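Local coordinates for protein eukaryotic translation initiation factor 4 gamma 2 (Homo sapiens, PDB 4IUL) that probably promotes translation initiation as an eIF4G relative, using its MIF4G domain to interact with the helicase eIF4A, at residues 200-211 and 243-254. Numbering follows the deposited sequence.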
# COMPACT_ATOMS: atom_id res chain seq x y z
N CYS A 200 10.93 -7.66 -3.80
CA CYS A 200 10.97 -8.97 -3.17
C CYS A 200 10.04 -9.02 -1.96
O CYS A 200 9.47 -10.06 -1.66
CB CYS A 200 12.41 -9.32 -2.76
SG CYS A 200 13.49 -9.65 -4.19
N GLN A 201 9.88 -7.89 -1.28
CA GLN A 201 8.99 -7.82 -0.12
C GLN A 201 7.56 -8.08 -0.60
O GLN A 201 6.88 -8.98 -0.10
CB GLN A 201 9.06 -6.43 0.52
CG GLN A 201 8.19 -6.29 1.75
CD GLN A 201 8.64 -7.21 2.87
OE1 GLN A 201 9.68 -6.98 3.49
NE2 GLN A 201 7.87 -8.26 3.12
N ILE A 202 7.12 -7.28 -1.57
CA ILE A 202 5.79 -7.41 -2.16
C ILE A 202 5.57 -8.82 -2.67
O ILE A 202 4.54 -9.43 -2.40
CB ILE A 202 5.61 -6.43 -3.35
CG1 ILE A 202 5.19 -5.05 -2.84
CG2 ILE A 202 4.59 -6.97 -4.35
CD1 ILE A 202 3.86 -5.06 -2.11
N MET A 203 6.54 -9.33 -3.41
CA MET A 203 6.45 -10.67 -3.98
C MET A 203 6.22 -11.75 -2.91
O MET A 203 5.44 -12.68 -3.13
CB MET A 203 7.72 -10.96 -4.78
CG MET A 203 7.50 -11.79 -6.03
SD MET A 203 6.48 -11.00 -7.30
CE MET A 203 5.04 -11.91 -7.15
N ARG A 204 6.88 -11.64 -1.75
CA ARG A 204 6.71 -12.63 -0.69
C ARG A 204 5.37 -12.45 0.03
O ARG A 204 4.85 -13.40 0.61
CB ARG A 204 7.83 -12.54 0.36
CG ARG A 204 9.21 -12.88 -0.17
CD ARG A 204 10.23 -12.95 0.97
NE ARG A 204 10.12 -14.20 1.73
CZ ARG A 204 10.60 -15.37 1.31
NH1 ARG A 204 11.22 -15.46 0.14
NH2 ARG A 204 10.45 -16.45 2.06
N THR A 205 4.83 -11.24 -0.03
CA THR A 205 3.57 -10.90 0.62
C THR A 205 2.33 -11.21 -0.22
O THR A 205 1.36 -11.80 0.27
CB THR A 205 3.51 -9.38 0.98
OG1 THR A 205 4.64 -9.02 1.79
CG2 THR A 205 2.23 -9.06 1.73
N VAL A 206 2.37 -10.82 -1.49
CA VAL A 206 1.24 -11.01 -2.40
C VAL A 206 1.44 -12.03 -3.53
O VAL A 206 0.48 -12.51 -4.12
CB VAL A 206 0.87 -9.63 -3.01
CG1 VAL A 206 0.07 -9.80 -4.28
CG2 VAL A 206 0.07 -8.84 -2.00
N GLY A 207 2.70 -12.35 -3.83
CA GLY A 207 3.01 -13.28 -4.90
C GLY A 207 2.13 -14.51 -5.07
O GLY A 207 1.60 -14.74 -6.16
N PRO A 208 1.94 -15.31 -4.02
CA PRO A 208 1.11 -16.52 -4.09
C PRO A 208 -0.34 -16.30 -4.58
O PRO A 208 -0.83 -17.07 -5.40
CB PRO A 208 1.17 -17.07 -2.66
CG PRO A 208 2.50 -16.62 -2.19
CD PRO A 208 2.56 -15.20 -2.69
N ARG A 209 -1.01 -15.26 -4.09
CA ARG A 209 -2.39 -15.01 -4.50
C ARG A 209 -2.52 -14.46 -5.93
O ARG A 209 -3.55 -14.62 -6.57
CB ARG A 209 -3.09 -14.05 -3.53
CG ARG A 209 -2.69 -12.58 -3.65
CD ARG A 209 -3.85 -11.66 -3.23
NE ARG A 209 -4.32 -11.94 -1.88
CZ ARG A 209 -5.58 -11.82 -1.48
NH1 ARG A 209 -6.52 -11.43 -2.33
NH2 ARG A 209 -5.91 -12.12 -0.23
N LEU A 210 -1.46 -13.82 -6.42
CA LEU A 210 -1.48 -13.25 -7.76
C LEU A 210 -1.14 -14.27 -8.84
O LEU A 210 -1.62 -14.18 -9.98
CB LEU A 210 -0.47 -12.10 -7.84
CG LEU A 210 -0.91 -10.64 -7.94
CD1 LEU A 210 -1.93 -10.27 -6.88
CD2 LEU A 210 0.35 -9.77 -7.81
N ASP A 211 -0.34 -15.26 -8.46
CA ASP A 211 0.15 -16.27 -9.39
C ASP A 211 -0.81 -17.42 -9.74
O ASP A 211 -0.49 -18.59 -9.49
CB ASP A 211 1.47 -16.82 -8.85
CG ASP A 211 2.36 -17.40 -9.93
OD1 ASP A 211 2.12 -17.11 -11.12
OD2 ASP A 211 3.32 -18.12 -9.58
N LEU A 243 17.05 -11.73 -4.48
CA LEU A 243 16.33 -12.05 -5.69
C LEU A 243 16.35 -13.56 -5.90
O LEU A 243 15.33 -14.16 -6.23
CB LEU A 243 16.96 -11.34 -6.90
CG LEU A 243 16.81 -9.82 -6.97
CD1 LEU A 243 17.73 -9.25 -8.05
CD2 LEU A 243 15.35 -9.45 -7.24
N GLN A 244 17.52 -14.17 -5.69
CA GLN A 244 17.68 -15.61 -5.85
C GLN A 244 16.76 -16.39 -4.93
O GLN A 244 16.22 -17.43 -5.31
CB GLN A 244 19.13 -16.02 -5.59
CG GLN A 244 20.14 -15.46 -6.57
CD GLN A 244 21.53 -16.03 -6.38
OE1 GLN A 244 22.48 -15.63 -7.06
NE2 GLN A 244 21.66 -16.97 -5.44
N ASP A 245 16.59 -15.90 -3.70
CA ASP A 245 15.73 -16.60 -2.75
C ASP A 245 14.26 -16.50 -3.13
O ASP A 245 13.49 -17.42 -2.89
CB ASP A 245 15.94 -16.04 -1.34
CG ASP A 245 15.16 -16.82 -0.28
OD1 ASP A 245 15.47 -18.02 -0.09
OD2 ASP A 245 14.24 -16.24 0.34
N THR A 246 13.87 -15.37 -3.72
CA THR A 246 12.48 -15.16 -4.13
C THR A 246 12.17 -16.04 -5.34
O THR A 246 11.15 -16.73 -5.37
CB THR A 246 12.23 -13.68 -4.49
OG1 THR A 246 12.44 -12.87 -3.32
CG2 THR A 246 10.80 -13.48 -4.97
N VAL A 247 13.05 -16.02 -6.33
CA VAL A 247 12.90 -16.83 -7.53
C VAL A 247 12.77 -18.32 -7.21
O VAL A 247 11.90 -19.00 -7.74
CB VAL A 247 14.10 -16.61 -8.48
CG1 VAL A 247 14.21 -17.75 -9.47
CG2 VAL A 247 13.92 -15.30 -9.22
N GLU A 248 13.65 -18.80 -6.34
CA GLU A 248 13.66 -20.20 -5.92
C GLU A 248 12.35 -20.60 -5.25
O GLU A 248 11.90 -21.74 -5.37
CB GLU A 248 14.82 -20.45 -4.96
CG GLU A 248 14.96 -21.88 -4.49
CD GLU A 248 16.07 -22.05 -3.46
OE1 GLU A 248 17.25 -21.77 -3.80
OE2 GLU A 248 15.77 -22.45 -2.32
N LEU A 249 11.74 -19.66 -4.54
CA LEU A 249 10.48 -19.92 -3.84
C LEU A 249 9.36 -20.14 -4.85
O LEU A 249 8.48 -20.99 -4.66
CB LEU A 249 10.13 -18.74 -2.93
CG LEU A 249 8.84 -18.85 -2.10
CD1 LEU A 249 8.91 -20.07 -1.21
CD2 LEU A 249 8.65 -17.59 -1.27
N ARG A 250 9.40 -19.39 -5.95
CA ARG A 250 8.37 -19.51 -6.97
C ARG A 250 8.54 -20.81 -7.75
O ARG A 250 7.56 -21.47 -8.10
CB ARG A 250 8.42 -18.33 -7.94
CG ARG A 250 7.13 -18.15 -8.70
CD ARG A 250 7.36 -17.82 -10.15
NE ARG A 250 6.08 -17.71 -10.86
CZ ARG A 250 5.96 -17.76 -12.18
NH1 ARG A 250 7.03 -17.92 -12.96
NH2 ARG A 250 4.76 -17.64 -12.73
N GLU A 251 9.79 -21.18 -8.02
CA GLU A 251 10.08 -22.41 -8.75
C GLU A 251 9.55 -23.60 -7.94
O GLU A 251 9.28 -24.67 -8.49
CB GLU A 251 11.59 -22.54 -9.00
CG GLU A 251 12.16 -21.38 -9.80
CD GLU A 251 13.63 -21.56 -10.18
OE1 GLU A 251 14.45 -21.83 -9.27
OE2 GLU A 251 13.96 -21.42 -11.38
N HIS A 252 9.40 -23.38 -6.64
CA HIS A 252 8.88 -24.40 -5.73
C HIS A 252 7.38 -24.20 -5.48
O HIS A 252 6.85 -24.63 -4.46
CB HIS A 252 9.62 -24.36 -4.39
CG HIS A 252 10.98 -24.98 -4.43
ND1 HIS A 252 11.96 -24.57 -5.31
CD2 HIS A 252 11.53 -25.97 -3.70
CE1 HIS A 252 13.05 -25.29 -5.11
NE2 HIS A 252 12.82 -26.15 -4.14
N HIS A 253 6.70 -23.53 -6.41
CA HIS A 253 5.27 -23.28 -6.28
C HIS A 253 4.91 -22.60 -4.96
O HIS A 253 3.90 -22.93 -4.34
CB HIS A 253 4.48 -24.59 -6.39
CG HIS A 253 4.64 -25.28 -7.71
ND1 HIS A 253 3.59 -25.84 -8.39
CD2 HIS A 253 5.74 -25.51 -8.47
CE1 HIS A 253 4.02 -26.38 -9.52
NE2 HIS A 253 5.33 -26.19 -9.59
N TRP A 254 5.74 -21.66 -4.53
CA TRP A 254 5.50 -20.94 -3.27
C TRP A 254 5.20 -21.87 -2.09
O TRP A 254 4.67 -21.42 -1.08
CB TRP A 254 4.32 -19.96 -3.41
CG TRP A 254 4.45 -18.99 -4.55
CD1 TRP A 254 3.95 -19.14 -5.81
CD2 TRP A 254 5.15 -17.75 -4.54
NE1 TRP A 254 4.30 -18.06 -6.59
CE2 TRP A 254 5.04 -17.19 -5.83
CE3 TRP A 254 5.87 -17.05 -3.56
CZ2 TRP A 254 5.62 -15.97 -6.17
CZ3 TRP A 254 6.45 -15.83 -3.90
CH2 TRP A 254 6.32 -15.31 -5.20
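Trp254 lies flat against Gly207 and Pro208, joining the ends of two nearly parallel helices, 200-210 and 243-251 (axes 10.3 Å apart, crossing at 22°), within the HEAT-repeat MIF4G domain. A Schellman motif, with His253 as its C-prime residue, ends the second helix, and Trp254 follows directly, its N bonded to Leu249 O and its indole directed at the first helix.

Apolar contacts from helix 200-210 cover one face of this ring. Gly207 CA and Pro208 CD make CH-pi contacts over its six-membered ring, the latter 4.1 Å from the centroid, while the opposite face has Arg250 CA of its own chain segment over it. Met203 CG meets the rim at Trp254 CH2 (3.8 Å) and also touches the Thr246 methyl. One turn earlier, Cys200 SG packs against Leu243 CD2 at 3.6 Å.

Two salt bridges frame the contact. On its exposed flank Arg204, its chain bent at chi3 (77°), brings NH1 to 3.1 Å from Asp245 OD2, with Leu249 CD2 over a guanidinium face. Just past the end of helix 200-210, Arg250 grips the Asp211 carboxylate side-on, NE to OD2 and NH2 to OD1, and its NH1 pairs with Asp220 of helix 216-227.

Replacing Trp254 by alanine is likely to open a gap over Gly207 and Pro208 and to take from Asp211 OD2 one of its two donors. Beside Arg250 NE, Trp254 NE1 donates within the ring plane to the anti side of Asp211 OD2 at 3.1 Å (166°).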